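Local structure of NAD-dependent epimerase/dehydratase (Bacteroides thetaiotaomicron, 3DHN) at residues 6-11 and 63-68; 70-75 and 200-205; 104-109 and 154-159. The protein probably binds NAD or NADP in a Rossmann-type domain and may act as an oxidoreductase, although its substrate and reaction remain putative. All blocks are in the same frame, centred on the assembly; numbering follows the deposited sequence.

Contact 1: residues 6-11 and 63-68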
ATOM      1  N   LYS A   6       4.376 -15.178  -8.736  1.00 41.17           N
ATOM      2  CA  LYS A   6       3.795 -15.512  -7.442  1.00 42.45           C
ATOM      3  C   LYS A   6       3.972 -14.389  -6.428  1.00 41.79           C
ATOM      4  O   LYS A   6       5.084 -13.903  -6.215  1.00 41.62           O
ATOM      5  CB  LYS A   6       4.420 -16.795  -6.892  1.00 43.98           C
ATOM      6  CG  LYS A   6       3.746 -18.078  -7.363  1.00 48.56           C
ATOM      7  CD  LYS A   6       4.268 -19.274  -6.570  1.00 56.54           C
ATOM      8  CE  LYS A   6       4.004 -19.099  -5.074  1.00 60.44           C
ATOM      9  NZ  LYS A   6       4.695 -20.132  -4.249  1.00 61.41           N
ATOM     10  N   ILE A   7       2.871 -13.991  -5.798  1.00 41.00           N
ATOM     11  CA  ILE A   7       2.900 -12.913  -4.819  1.00 40.33           C
ATOM     12  C   ILE A   7       2.046 -13.189  -3.589  1.00 39.25           C
ATOM     13  O   ILE A   7       1.130 -14.022  -3.613  1.00 39.13           O
ATOM     14  CB  ILE A   7       2.397 -11.574  -5.433  1.00 40.75           C
ATOM     15  CG1 ILE A   7       0.883 -11.635  -5.666  1.00 41.87           C
ATOM     16  CG2 ILE A   7       3.092 -11.306  -6.759  1.00 42.45           C
ATOM     17  CD1 ILE A   7       0.290 -10.348  -6.225  1.00 43.54           C
ATOM     18  N   VAL A   8       2.364 -12.479  -2.514  1.00 37.27           N
ATOM     19  CA  VAL A   8       1.624 -12.578  -1.268  1.00 35.45           C
ATOM     20  C   VAL A   8       1.025 -11.199  -1.009  1.00 35.72           C
ATOM     21  O   VAL A   8       1.711 -10.183  -1.144  1.00 34.65           O
ATOM     22  CB  VAL A   8       2.535 -12.920  -0.086  1.00 34.89           C
ATOM     23  CG1 VAL A   8       1.692 -13.118   1.167  1.00 33.82           C
ATOM     24  CG2 VAL A   8       3.352 -14.163  -0.397  1.00 34.77           C
ATOM     25  N   LEU A   9      -0.254 -11.164  -0.645  1.00 35.98           N
ATOM     26  CA  LEU A   9      -0.933  -9.908  -0.358  1.00 34.33           C
ATOM     27  C   LEU A   9      -1.326  -9.939   1.113  1.00 34.09           C
ATOM     28  O   LEU A   9      -2.222 -10.690   1.510  1.00 34.09           O
ATOM     29  CB  LEU A   9      -2.185  -9.775  -1.228  1.00 34.82           C
ATOM     30  CG  LEU A   9      -2.641  -8.401  -1.740  1.00 37.47           C
ATOM     31  CD1 LEU A   9      -4.095  -8.525  -2.174  1.00 36.30           C
ATOM     32  CD2 LEU A   9      -2.499  -7.323  -0.682  1.00 31.68           C
ATOM     33  N   ILE A  10      -0.644  -9.144   1.927  1.00 32.56           N
ATOM     34  CA  ILE A  10      -0.935  -9.089   3.357  1.00 32.42           C
ATOM     35  C   ILE A  10      -2.002  -8.033   3.655  1.00 33.02           C
ATOM     36  O   ILE A  10      -1.851  -6.852   3.307  1.00 32.90           O
ATOM     37  CB  ILE A  10       0.342  -8.788   4.166  1.00 32.41           C
ATOM     38  CG1 ILE A  10       1.341  -9.944   3.994  1.00 32.63           C
ATOM     39  CG2 ILE A  10       0.001  -8.596   5.638  1.00 32.14           C
ATOM     40  CD1 ILE A  10       2.679  -9.719   4.663  1.00 34.77           C
ATOM     41  N   GLY A  11      -3.084  -8.471   4.291  1.00 32.78           N
ATOM     42  CA  GLY A  11      -4.171  -7.570   4.609  1.00 32.97           C
ATOM     43  C   GLY A  11      -5.064  -7.412   3.396  1.00 33.01           C
ATOM     44  O   GLY A  11      -5.461  -6.298   3.034  1.00 33.45           O
ATOM     45  N   GLU A  63       7.371 -17.035   7.423  1.00 45.88           N
ATOM     46  CA  GLU A  63       6.933 -18.330   6.919  1.00 46.25           C
ATOM     47  C   GLU A  63       6.001 -18.291   5.711  1.00 45.07           C
ATOM     48  O   GLU A  63       6.206 -19.037   4.750  1.00 44.96           O
ATOM     49  CB  GLU A  63       6.278 -19.117   8.061  1.00 46.67           C
ATOM     50  CG  GLU A  63       6.178 -20.629   7.839  1.00 51.14           C
ATOM     51  CD  GLU A  63       7.530 -21.287   7.598  1.00 56.49           C
ATOM     52  OE1 GLU A  63       8.518 -20.879   8.248  1.00 58.12           O
ATOM     53  OE2 GLU A  63       7.599 -22.219   6.769  1.00 58.88           O
ATOM     54  N   VAL A  64       4.987 -17.426   5.752  1.00 45.32           N
ATOM     55  CA  VAL A  64       4.025 -17.333   4.651  1.00 44.82           C
ATOM     56  C   VAL A  64       4.561 -16.663   3.384  1.00 44.69           C
ATOM     57  O   VAL A  64       4.013 -16.861   2.298  1.00 43.78           O
ATOM     58  CB  VAL A  64       2.736 -16.588   5.088  1.00 45.61           C
ATOM     59  CG1 VAL A  64       3.015 -15.106   5.296  1.00 45.16           C
ATOM     60  CG2 VAL A  64       1.651 -16.785   4.046  1.00 46.63           C
ATOM     61  N   CYS A  65       5.631 -15.882   3.509  1.00 43.96           N
ATOM     62  CA  CYS A  65       6.203 -15.192   2.354  1.00 45.20           C
ATOM     63  C   CYS A  65       7.292 -15.980   1.623  1.00 45.58           C
ATOM     64  O   CYS A  65       7.713 -15.592   0.532  1.00 45.13           O
ATOM     65  CB  CYS A  65       6.760 -13.830   2.779  1.00 45.35           C
ATOM     66  SG  CYS A  65       5.509 -12.665   3.380  1.00 46.64           S
ATOM     67  N   LYS A  66       7.752 -17.079   2.217  1.00 46.19           N
ATOM     68  CA  LYS A  66       8.788 -17.901   1.589  1.00 47.22           C
ATOM     69  C   LYS A  66       8.396 -18.340   0.180  1.00 46.93           C
ATOM     70  O   LYS A  66       7.294 -18.845  -0.038  1.00 47.79           O
ATOM     71  CB  LYS A  66       9.072 -19.156   2.427  1.00 47.30           C
ATOM     72  CG  LYS A  66       9.937 -18.942   3.660  1.00 49.39           C
ATOM     73  CD  LYS A  66      10.087 -20.244   4.447  1.00 53.87           C
ATOM     74  CE  LYS A  66      10.881 -20.046   5.733  1.00 58.37           C
ATOM     75  NZ  LYS A  66      10.906 -21.293   6.554  1.00 58.92           N
ATOM     76  N   GLY A  67       9.304 -18.142  -0.771  1.00 47.13           N
ATOM     77  CA  GLY A  67       9.052 -18.555  -2.140  1.00 46.34           C
ATOM     78  C   GLY A  67       8.412 -17.531  -3.061  1.00 46.31           C
ATOM     79  O   GLY A  67       8.462 -17.667  -4.287  1.00 46.01           O
ATOM     80  N   ALA A  68       7.812 -16.500  -2.482  1.00 45.77           N
ATOM     81  CA  ALA A  68       7.157 -15.484  -3.286  1.00 45.25           C
ATOM     82  C   ALA A  68       8.146 -14.646  -4.092  1.00 43.96           C
ATOM     83  O   ALA A  68       9.289 -14.434  -3.678  1.00 44.57           O
ATOM     84  CB  ALA A  68       6.317 -14.583  -2.389  1.00 46.07           C
TER
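Val-8, in the middle of strand 6-10, lies beneath the last turn of helix 58-65: its CA is 6.4 Å from the CA of Cys-65, the nearest pair of CA atoms across the two segments. Beyond the helix the chain reverses through a type II beta turn from Cys-65 to Ala-68, closed by the bond from Ala-68 N to Cys-65 O at 3.1 Å. Gly-67 takes the third position of the turn with a phi of 91°; a CB there would press against the preceding carbonyl oxygen, which explains the glycine. The turn then brings Ala-68 alongside the strand, where its C is 3.8 Å from Lys-6 O.

The side-chain contact is apolar and centres on the two methyl groups of Val-8. With CG1 anti to the backbone N (chi1 -176°), CG2 falls beside that N and meets Ala-68 CB at 3.6 Å. The same methyl approaches the end of the helix backbone, 3.9 Å from Val-64 O. The second branch, CG1, faces the thiol, with SG of Cys-65 at 4.4 Å. From further along the strand Ile-10 extends its CD1 to 4.3 Å from Cys-65 SG, so the sulfur has apolar neighbours from two strand residues.

Strand 6-10 runs between strands 30-34 and 70-73, bonded to both through its backbone. Val-8 and Ile-10 also rest on Val-71 of strand 70-73, and Cys-65 touches the same valine, so the end of helix 58-65 is seated over the junction of these two neighbouring strands.

Contact 2: residues 70-75 and 200-205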
ATOM      1  N   ALA A  70       7.364 -11.543  -4.938  1.00 39.38           N
ATOM      2  CA  ALA A  70       7.193 -10.212  -4.350  1.00 36.48           C
ATOM      3  C   ALA A  70       6.061 -10.225  -3.328  1.00 35.03           C
ATOM      4  O   ALA A  70       5.189 -11.108  -3.347  1.00 33.08           O
ATOM      5  CB  ALA A  70       6.893  -9.178  -5.440  1.00 37.11           C
ATOM      6  N   VAL A  71       6.083  -9.242  -2.435  1.00 32.74           N
ATOM      7  CA  VAL A  71       5.065  -9.118  -1.401  1.00 30.89           C
ATOM      8  C   VAL A  71       4.494  -7.704  -1.380  1.00 30.79           C
ATOM      9  O   VAL A  71       5.233  -6.725  -1.452  1.00 28.77           O
ATOM     10  CB  VAL A  71       5.642  -9.420   0.006  1.00 31.27           C
ATOM     11  CG1 VAL A  71       4.626  -9.040   1.093  1.00 30.78           C
ATOM     12  CG2 VAL A  71       5.998 -10.894   0.121  1.00 31.84           C
ATOM     13  N   ILE A  72       3.170  -7.611  -1.296  1.00 30.57           N
ATOM     14  CA  ILE A  72       2.481  -6.333  -1.214  1.00 29.64           C
ATOM     15  C   ILE A  72       1.743  -6.355   0.118  1.00 30.45           C
ATOM     16  O   ILE A  72       1.056  -7.330   0.434  1.00 30.37           O
ATOM     17  CB  ILE A  72       1.422  -6.160  -2.326  1.00 30.83           C
ATOM     18  CG1 ILE A  72       2.079  -6.200  -3.704  1.00 32.43           C
ATOM     19  CG2 ILE A  72       0.667  -4.842  -2.120  1.00 27.97           C
ATOM     20  CD1 ILE A  72       1.070  -6.237  -4.852  1.00 34.65           C
ATOM     21  N   SER A  73       1.891  -5.295   0.906  1.00 31.09           N
ATOM     22  CA  SER A  73       1.204  -5.225   2.186  1.00 30.73           C
ATOM     23  C   SER A  73       0.211  -4.068   2.243  1.00 29.89           C
ATOM     24  O   SER A  73       0.578  -2.911   2.005  1.00 30.35           O
ATOM     25  CB  SER A  73       2.204  -5.084   3.333  1.00 30.78           C
ATOM     26  OG  SER A  73       1.515  -4.906   4.566  1.00 31.44           O
ATOM     27  N   ALA A  74      -1.042  -4.392   2.554  1.00 30.11           N
ATOM     28  CA  ALA A  74      -2.111  -3.402   2.681  1.00 30.20           C
ATOM     29  C   ALA A  74      -2.603  -3.347   4.135  1.00 32.62           C
ATOM     30  O   ALA A  74      -3.748  -2.971   4.403  1.00 30.42           O
ATOM     31  CB  ALA A  74      -3.269  -3.753   1.746  1.00 29.43           C
ATOM     32  N   PHE A  75      -1.730  -3.721   5.066  1.00 33.66           N
ATOM     33  CA  PHE A  75      -2.056  -3.724   6.487  1.00 37.14           C
ATOM     34  C   PHE A  75      -2.489  -2.370   7.049  1.00 40.35           C
ATOM     35  O   PHE A  75      -1.861  -1.338   6.796  1.00 39.68           O
ATOM     36  CB  PHE A  75      -0.859  -4.218   7.305  1.00 37.19           C
ATOM     37  CG  PHE A  75      -1.034  -4.057   8.793  1.00 38.22           C
ATOM     38  CD1 PHE A  75      -1.808  -4.955   9.520  1.00 37.83           C
ATOM     39  CD2 PHE A  75      -0.471  -2.968   9.454  1.00 39.43           C
ATOM     40  CE1 PHE A  75      -2.026  -4.769  10.890  1.00 42.42           C
ATOM     41  CE2 PHE A  75      -0.679  -2.772  10.823  1.00 40.59           C
ATOM     42  CZ  PHE A  75      -1.461  -3.674  11.543  1.00 40.62           C
ATOM     43  N   ALA A 200      -2.893   0.968 -10.501  1.00 28.58           N
ATOM     44  CA  ALA A 200      -1.552   1.539 -10.556  1.00 29.01           C
ATOM     45  C   ALA A 200      -0.546   0.683  -9.779  1.00 29.23           C
ATOM     46  O   ALA A 200       0.582   0.462 -10.236  1.00 29.91           O
ATOM     47  CB  ALA A 200      -1.569   2.956 -10.014  1.00 28.88           C
HETATM   48  N   MSE A 201      -0.958   0.197  -8.611  1.00 28.01           N
HETATM   49  CA  MSE A 201      -0.097  -0.644  -7.783  1.00 27.58           C
HETATM   50  C   MSE A 201       0.305  -1.925  -8.518  1.00 26.59           C
HETATM   51  O   MSE A 201       1.462  -2.335  -8.465  1.00 25.80           O
HETATM   52  CB  MSE A 201      -0.801  -1.004  -6.470  1.00 28.25           C
HETATM   53  CG  MSE A 201       0.015  -1.893  -5.547  1.00 32.35           C
HETATM   54 SE   MSE A 201       1.600  -1.031  -4.805  1.00 45.43          SE
HETATM   55  CE  MSE A 201       0.990  -0.813  -2.970  1.00 36.57           C
ATOM     56  N   ILE A 202      -0.643  -2.573  -9.187  1.00 25.74           N
ATOM     57  CA  ILE A 202      -0.303  -3.792  -9.918  1.00 26.75           C
ATOM     58  C   ILE A 202       0.546  -3.471 -11.155  1.00 27.82           C
ATOM     59  O   ILE A 202       1.337  -4.298 -11.597  1.00 28.77           O
ATOM     60  CB  ILE A 202      -1.560  -4.603 -10.304  1.00 25.36           C
ATOM     61  CG1 ILE A 202      -2.336  -4.971  -9.035  1.00 27.60           C
ATOM     62  CG2 ILE A 202      -1.150  -5.919 -11.001  1.00 26.54           C
ATOM     63  CD1 ILE A 202      -1.464  -5.608  -7.944  1.00 24.97           C
ATOM     64  N   ASP A 203       0.389  -2.268 -11.704  1.00 29.82           N
ATOM     65  CA  ASP A 203       1.207  -1.838 -12.845  1.00 30.70           C
ATOM     66  C   ASP A 203       2.677  -1.761 -12.392  1.00 30.51           C
ATOM     67  O   ASP A 203       3.586  -2.156 -13.132  1.00 29.33           O
ATOM     68  CB  ASP A 203       0.783  -0.450 -13.333  1.00 31.69           C
ATOM     69  CG  ASP A 203      -0.395  -0.490 -14.282  1.00 34.65           C
ATOM     70  OD1 ASP A 203      -0.920  -1.597 -14.550  1.00 36.66           O
ATOM     71  OD2 ASP A 203      -0.791   0.590 -14.763  1.00 35.76           O
ATOM     72  N   GLU A 204       2.899  -1.237 -11.181  1.00 29.11           N
ATOM     73  CA  GLU A 204       4.248  -1.105 -10.622  1.00 29.01           C
ATOM     74  C   GLU A 204       4.830  -2.486 -10.329  1.00 29.60           C
ATOM     75  O   GLU A 204       6.030  -2.715 -10.460  1.00 28.83           O
ATOM     76  CB  GLU A 204       4.208  -0.254  -9.341  1.00 28.43           C
ATOM     77  CG  GLU A 204       5.556  -0.051  -8.643  1.00 29.59           C
ATOM     78  CD  GLU A 204       6.641   0.517  -9.554  1.00 30.00           C
ATOM     79  OE1 GLU A 204       6.320   1.311 -10.460  1.00 31.57           O
ATOM     80  OE2 GLU A 204       7.827   0.179  -9.352  1.00 29.28           O
ATOM     81  N   LEU A 205       3.961  -3.406  -9.937  1.00 31.63           N
ATOM     82  CA  LEU A 205       4.360  -4.775  -9.649  1.00 33.08           C
ATOM     83  C   LEU A 205       4.756  -5.499 -10.940  1.00 33.90           C
ATOM     84  O   LEU A 205       5.798  -6.154 -11.010  1.00 34.23           O
ATOM     85  CB  LEU A 205       3.199  -5.518  -8.997  1.00 33.34           C
ATOM     86  CG  LEU A 205       3.354  -7.037  -8.851  1.00 32.88           C
ATOM     87  CD1 LEU A 205       4.277  -7.355  -7.684  1.00 31.77           C
ATOM     88  CD2 LEU A 205       1.988  -7.660  -8.639  1.00 31.00           C
TER
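Ala-70, at the start of strand 70-73, turns its CB toward helix 194-206 and meets CD1 of Leu-205 at 3.9 Å. Their CA atoms, 8.1 Å apart, are the nearest CA pair across the contact. The strand and helix segments run almost antiparallel, at 160°, with axes 10.9 Å apart, a gap bridged by side chains alone.

Val-71 points the other way, onto Val-99 of helix 87-101. The alternation brings Ile-72 back toward helix 194-206, and this residue carries the contact with both of its branches. CG2, anti to the backbone N while CG1 lies beside that N (chi1 -62°), reaches the selenomethionine at position 201, whose CE is 4.1 Å away. The Met-201 chain bends at chi2 and chi3, and the two side chains slide past each other in opposite directions. The other branch ends in CD1, which meets two helix residues: it is 4.0 Å from CD1 of Ile-202, whose side chain crosses it at about a right angle, and 4.1 Å from CD2 of Leu-205. Leu-205 therefore uses one methyl for Ala-70 and the other for Ile-72.

Ser-73 again faces helix 87-101, through Ile-95. Its OG accepts a weak bond from Phe-75 N, at 3.5 Å, where the strand has given way to a loop.

All five residues that touch across the contact are buried. A parallel strand whose alternate residues meet helices on opposite faces is characteristic of the three-layer alpha/beta/alpha sandwich, here the Rossmann fold of NAD(P)-binding proteins.

Contact 3: residues 104-109 and 154-159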
ATOM      1  N   VAL A 104      12.744 -12.512   0.027  1.00 39.00           N
ATOM      2  CA  VAL A 104      12.165 -11.838  -1.139  1.00 36.88           C
ATOM      3  C   VAL A 104      12.869 -10.495  -1.353  1.00 37.22           C
ATOM      4  O   VAL A 104      13.230  -9.802  -0.398  1.00 34.94           O
ATOM      5  CB  VAL A 104      10.640 -11.619  -0.983  1.00 38.62           C
ATOM      6  CG1 VAL A 104      10.020 -12.766  -0.175  1.00 34.75           C
ATOM      7  CG2 VAL A 104      10.360 -10.285  -0.362  1.00 40.06           C
ATOM      8  N   ASN A 105      13.061 -10.137  -2.617  1.00 36.67           N
ATOM      9  CA  ASN A 105      13.766  -8.912  -2.969  1.00 37.85           C
ATOM     10  C   ASN A 105      12.906  -7.700  -3.333  1.00 36.62           C
ATOM     11  O   ASN A 105      13.442  -6.609  -3.534  1.00 38.06           O
ATOM     12  CB  ASN A 105      14.725  -9.206  -4.127  1.00 38.14           C
ATOM     13  CG  ASN A 105      15.664 -10.372  -3.833  1.00 40.68           C
ATOM     14  OD1 ASN A 105      16.403 -10.360  -2.846  1.00 37.95           O
ATOM     15  ND2 ASN A 105      15.636 -11.385  -4.696  1.00 41.53           N
ATOM     16  N   ARG A 106      11.591  -7.885  -3.411  1.00 34.20           N
ATOM     17  CA  ARG A 106      10.680  -6.801  -3.778  1.00 32.35           C
ATOM     18  C   ARG A 106       9.490  -6.694  -2.821  1.00 31.11           C
ATOM     19  O   ARG A 106       8.732  -7.650  -2.646  1.00 30.16           O
ATOM     20  CB  ARG A 106      10.175  -7.038  -5.200  1.00 33.70           C
ATOM     21  CG  ARG A 106       9.248  -5.974  -5.744  1.00 33.58           C
ATOM     22  CD  ARG A 106       9.996  -4.881  -6.497  1.00 35.72           C
ATOM     23  NE  ARG A 106       9.073  -4.132  -7.346  1.00 32.75           N
ATOM     24  CZ  ARG A 106       9.233  -2.862  -7.706  1.00 32.72           C
ATOM     25  NH1 ARG A 106      10.294  -2.172  -7.300  1.00 34.69           N
ATOM     26  NH2 ARG A 106       8.308  -2.274  -8.454  1.00 35.04           N
ATOM     27  N   PHE A 107       9.321  -5.520  -2.220  1.00 29.64           N
ATOM     28  CA  PHE A 107       8.241  -5.282  -1.263  1.00 29.63           C
ATOM     29  C   PHE A 107       7.522  -3.975  -1.584  1.00 28.78           C
ATOM     30  O   PHE A 107       8.157  -2.924  -1.665  1.00 28.35           O
ATOM     31  CB  PHE A 107       8.842  -5.225   0.153  1.00 29.17           C
ATOM     32  CG  PHE A 107       7.866  -4.840   1.237  1.00 29.14           C
ATOM     33  CD1 PHE A 107       6.789  -5.659   1.555  1.00 28.75           C
ATOM     34  CD2 PHE A 107       8.063  -3.679   1.984  1.00 30.42           C
ATOM     35  CE1 PHE A 107       5.925  -5.330   2.598  1.00 29.27           C
ATOM     36  CE2 PHE A 107       7.202  -3.341   3.028  1.00 28.92           C
ATOM     37  CZ  PHE A 107       6.137  -4.167   3.336  1.00 29.14           C
ATOM     38  N   LEU A 108       6.207  -4.046  -1.788  1.00 28.03           N
ATOM     39  CA  LEU A 108       5.402  -2.853  -2.082  1.00 29.94           C
ATOM     40  C   LEU A 108       4.427  -2.627  -0.929  1.00 29.22           C
ATOM     41  O   LEU A 108       3.756  -3.556  -0.476  1.00 30.01           O
ATOM     42  CB  LEU A 108       4.630  -3.022  -3.391  1.00 30.17           C
ATOM     43  CG  LEU A 108       5.472  -3.259  -4.653  1.00 36.61           C
ATOM     44  CD1 LEU A 108       5.586  -4.763  -4.918  1.00 40.32           C
ATOM     45  CD2 LEU A 108       4.820  -2.573  -5.839  1.00 40.94           C
HETATM   46  N   MSE A 109       4.344  -1.391  -0.456  1.00 29.01           N
HETATM   47  CA  MSE A 109       3.484  -1.078   0.677  1.00 29.20           C
HETATM   48  C   MSE A 109       2.461   0.021   0.410  1.00 27.12           C
HETATM   49  O   MSE A 109       2.758   1.021  -0.236  1.00 24.36           O
HETATM   50  CB  MSE A 109       4.366  -0.668   1.865  1.00 29.93           C
HETATM   51  CG  MSE A 109       3.642  -0.455   3.193  1.00 37.25           C
HETATM   52 SE   MSE A 109       4.857   0.112   4.624  1.00 46.17          SE
HETATM   53  CE  MSE A 109       3.556   0.575   5.983  1.00 43.85           C
ATOM     54  N   GLU A 154      18.359  -2.943   2.295  1.00 31.81           N
ATOM     55  CA  GLU A 154      18.462  -4.381   2.104  1.00 32.60           C
ATOM     56  C   GLU A 154      17.296  -5.054   1.396  1.00 32.09           C
ATOM     57  O   GLU A 154      17.163  -6.268   1.430  1.00 32.59           O
ATOM     58  CB  GLU A 154      18.750  -5.052   3.452  1.00 33.13           C
ATOM     59  CG  GLU A 154      19.968  -4.439   4.157  1.00 39.63           C
ATOM     60  CD  GLU A 154      20.444  -5.240   5.354  1.00 45.64           C
ATOM     61  OE1 GLU A 154      21.142  -6.258   5.158  1.00 48.99           O
ATOM     62  OE2 GLU A 154      20.115  -4.857   6.495  1.00 48.58           O
ATOM     63  N   ILE A 155      16.452  -4.255   0.749  1.00 31.25           N
ATOM     64  CA  ILE A 155      15.334  -4.781  -0.023  1.00 29.57           C
ATOM     65  C   ILE A 155      14.861  -3.696  -0.982  1.00 29.18           C
ATOM     66  O   ILE A 155      15.074  -2.510  -0.734  1.00 28.98           O
ATOM     67  CB  ILE A 155      14.148  -5.209   0.887  1.00 30.57           C
ATOM     68  CG1 ILE A 155      13.117  -5.988   0.063  1.00 29.42           C
ATOM     69  CG2 ILE A 155      13.492  -3.980   1.524  1.00 30.41           C
ATOM     70  CD1 ILE A 155      12.033  -6.639   0.907  1.00 28.79           C
ATOM     71  N   ASP A 156      14.251  -4.086  -2.096  1.00 29.93           N
ATOM     72  CA  ASP A 156      13.743  -3.086  -3.030  1.00 31.20           C
ATOM     73  C   ASP A 156      12.304  -2.769  -2.633  1.00 30.31           C
ATOM     74  O   ASP A 156      11.369  -3.473  -3.012  1.00 30.72           O
ATOM     75  CB  ASP A 156      13.806  -3.591  -4.476  1.00 31.81           C
ATOM     76  CG  ASP A 156      13.217  -2.596  -5.463  1.00 35.42           C
ATOM     77  OD1 ASP A 156      13.050  -1.412  -5.087  1.00 38.62           O
ATOM     78  OD2 ASP A 156      12.927  -2.988  -6.616  1.00 35.87           O
ATOM     79  N   TRP A 157      12.139  -1.711  -1.844  1.00 29.58           N
ATOM     80  CA  TRP A 157      10.824  -1.302  -1.362  1.00 27.23           C
ATOM     81  C   TRP A 157      10.231  -0.149  -2.151  1.00 26.65           C
ATOM     82  O   TRP A 157      10.946   0.633  -2.775  1.00 25.51           O
ATOM     83  CB  TRP A 157      10.898  -0.888   0.112  1.00 26.28           C
ATOM     84  CG  TRP A 157      11.841   0.269   0.376  1.00 25.93           C
ATOM     85  CD1 TRP A 157      13.184   0.196   0.593  1.00 23.35           C
ATOM     86  CD2 TRP A 157      11.505   1.665   0.413  1.00 25.73           C
ATOM     87  NE1 TRP A 157      13.710   1.459   0.765  1.00 27.35           N
ATOM     88  CE2 TRP A 157      12.701   2.377   0.659  1.00 27.46           C
ATOM     89  CE3 TRP A 157      10.312   2.382   0.259  1.00 28.81           C
ATOM     90  CZ2 TRP A 157      12.738   3.771   0.757  1.00 28.92           C
ATOM     91  CZ3 TRP A 157      10.349   3.772   0.353  1.00 24.94           C
ATOM     92  CH2 TRP A 157      11.555   4.450   0.601  1.00 26.39           C
ATOM     93  N   VAL A 158       8.909  -0.048  -2.103  1.00 25.29           N
ATOM     94  CA  VAL A 158       8.178   1.023  -2.769  1.00 25.47           C
ATOM     95  C   VAL A 158       7.011   1.369  -1.848  1.00 24.48           C
ATOM     96  O   VAL A 158       6.220   0.496  -1.474  1.00 25.21           O
ATOM     97  CB  VAL A 158       7.628   0.574  -4.149  1.00 24.01           C
ATOM     98  CG1 VAL A 158       6.855   1.706  -4.793  1.00 25.35           C
ATOM     99  CG2 VAL A 158       8.766   0.161  -5.066  1.00 28.92           C
ATOM    100  N   PHE A 159       6.926   2.638  -1.458  1.00 23.68           N
ATOM    101  CA  PHE A 159       5.861   3.135  -0.584  1.00 24.13           C
ATOM    102  C   PHE A 159       4.928   3.925  -1.510  1.00 23.15           C
ATOM    103  O   PHE A 159       5.325   4.951  -2.069  1.00 22.84           O
ATOM    104  CB  PHE A 159       6.481   4.055   0.481  1.00 24.17           C
ATOM    105  CG  PHE A 159       5.547   4.456   1.587  1.00 26.29           C
ATOM    106  CD1 PHE A 159       5.101   3.521   2.523  1.00 27.32           C
ATOM    107  CD2 PHE A 159       5.185   5.796   1.754  1.00 27.23           C
ATOM    108  CE1 PHE A 159       4.312   3.919   3.619  1.00 27.90           C
ATOM    109  CE2 PHE A 159       4.402   6.207   2.834  1.00 26.71           C
ATOM    110  CZ  PHE A 159       3.963   5.265   3.776  1.00 26.44           C
TER
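Ile-155 CD1 packs against Phe-107 CB at 3.6 Å, on the face of the sheet turned to helices 87-101 and 135-149. Further along this face, the selenium of Met-109 lies at the edge of the Phe-159 ring, 4.0 Å from CE1 and in the ring plane: a Met-aromatic contact between side chains pointing the same way.

The strands are parallel, 11° apart, and in register from Arg-106 with Asp-156 to Met-109 with Phe-159. Phe-107 bonds strand 156-161 twice, N to Asp-156 O and O to Val-158 N, both at 3.0 Å; Met-109 N continues the ladder to Val-158 O at 2.8 Å.

On the opposite face, Arg-106 bends at chi2 (92°) and its NH1 forms a salt bridge with Asp-156 OD2 at 2.8 Å, from above the carboxylate plane. Val-158 CG2 packs 3.6 Å from NH1. NH1 also bonds His-210 O, NH2 forms a salt bridge with Glu-204, and Asp-156 OD2 also bonds His-211 ND1. A leucine in place of Arg-106 would probably leave Asp-156 and Glu-204 without their shared cation and His-210 O without this donor. The arrangement implies a buried guanidinium balanced by two carboxylates, probably favouring their ionised forms.

In the fold
From the N terminus, strand 6-10 leads through strands 30-34 and 48-51 to helix 58-65, whose end returns to close contact 1. Strand 70-73 follows at once and opens contact 2, so these two are in series. Contact 2 closes only at helix 194-206; within that long loop, strands 106-110 and 156-161 pair to form contact 3. None of the loops cross. All three contacts reach one sheet, where 6-10, 70-73, 106-110 and 156-161 are successive strands. Contact 1 places helix 58-65 on one face, contact 2 helix 194-206 on the other, and contact 3 extends the sheet; Glu-204 and Arg-106 tie contacts 2 and 3 by a salt bridge.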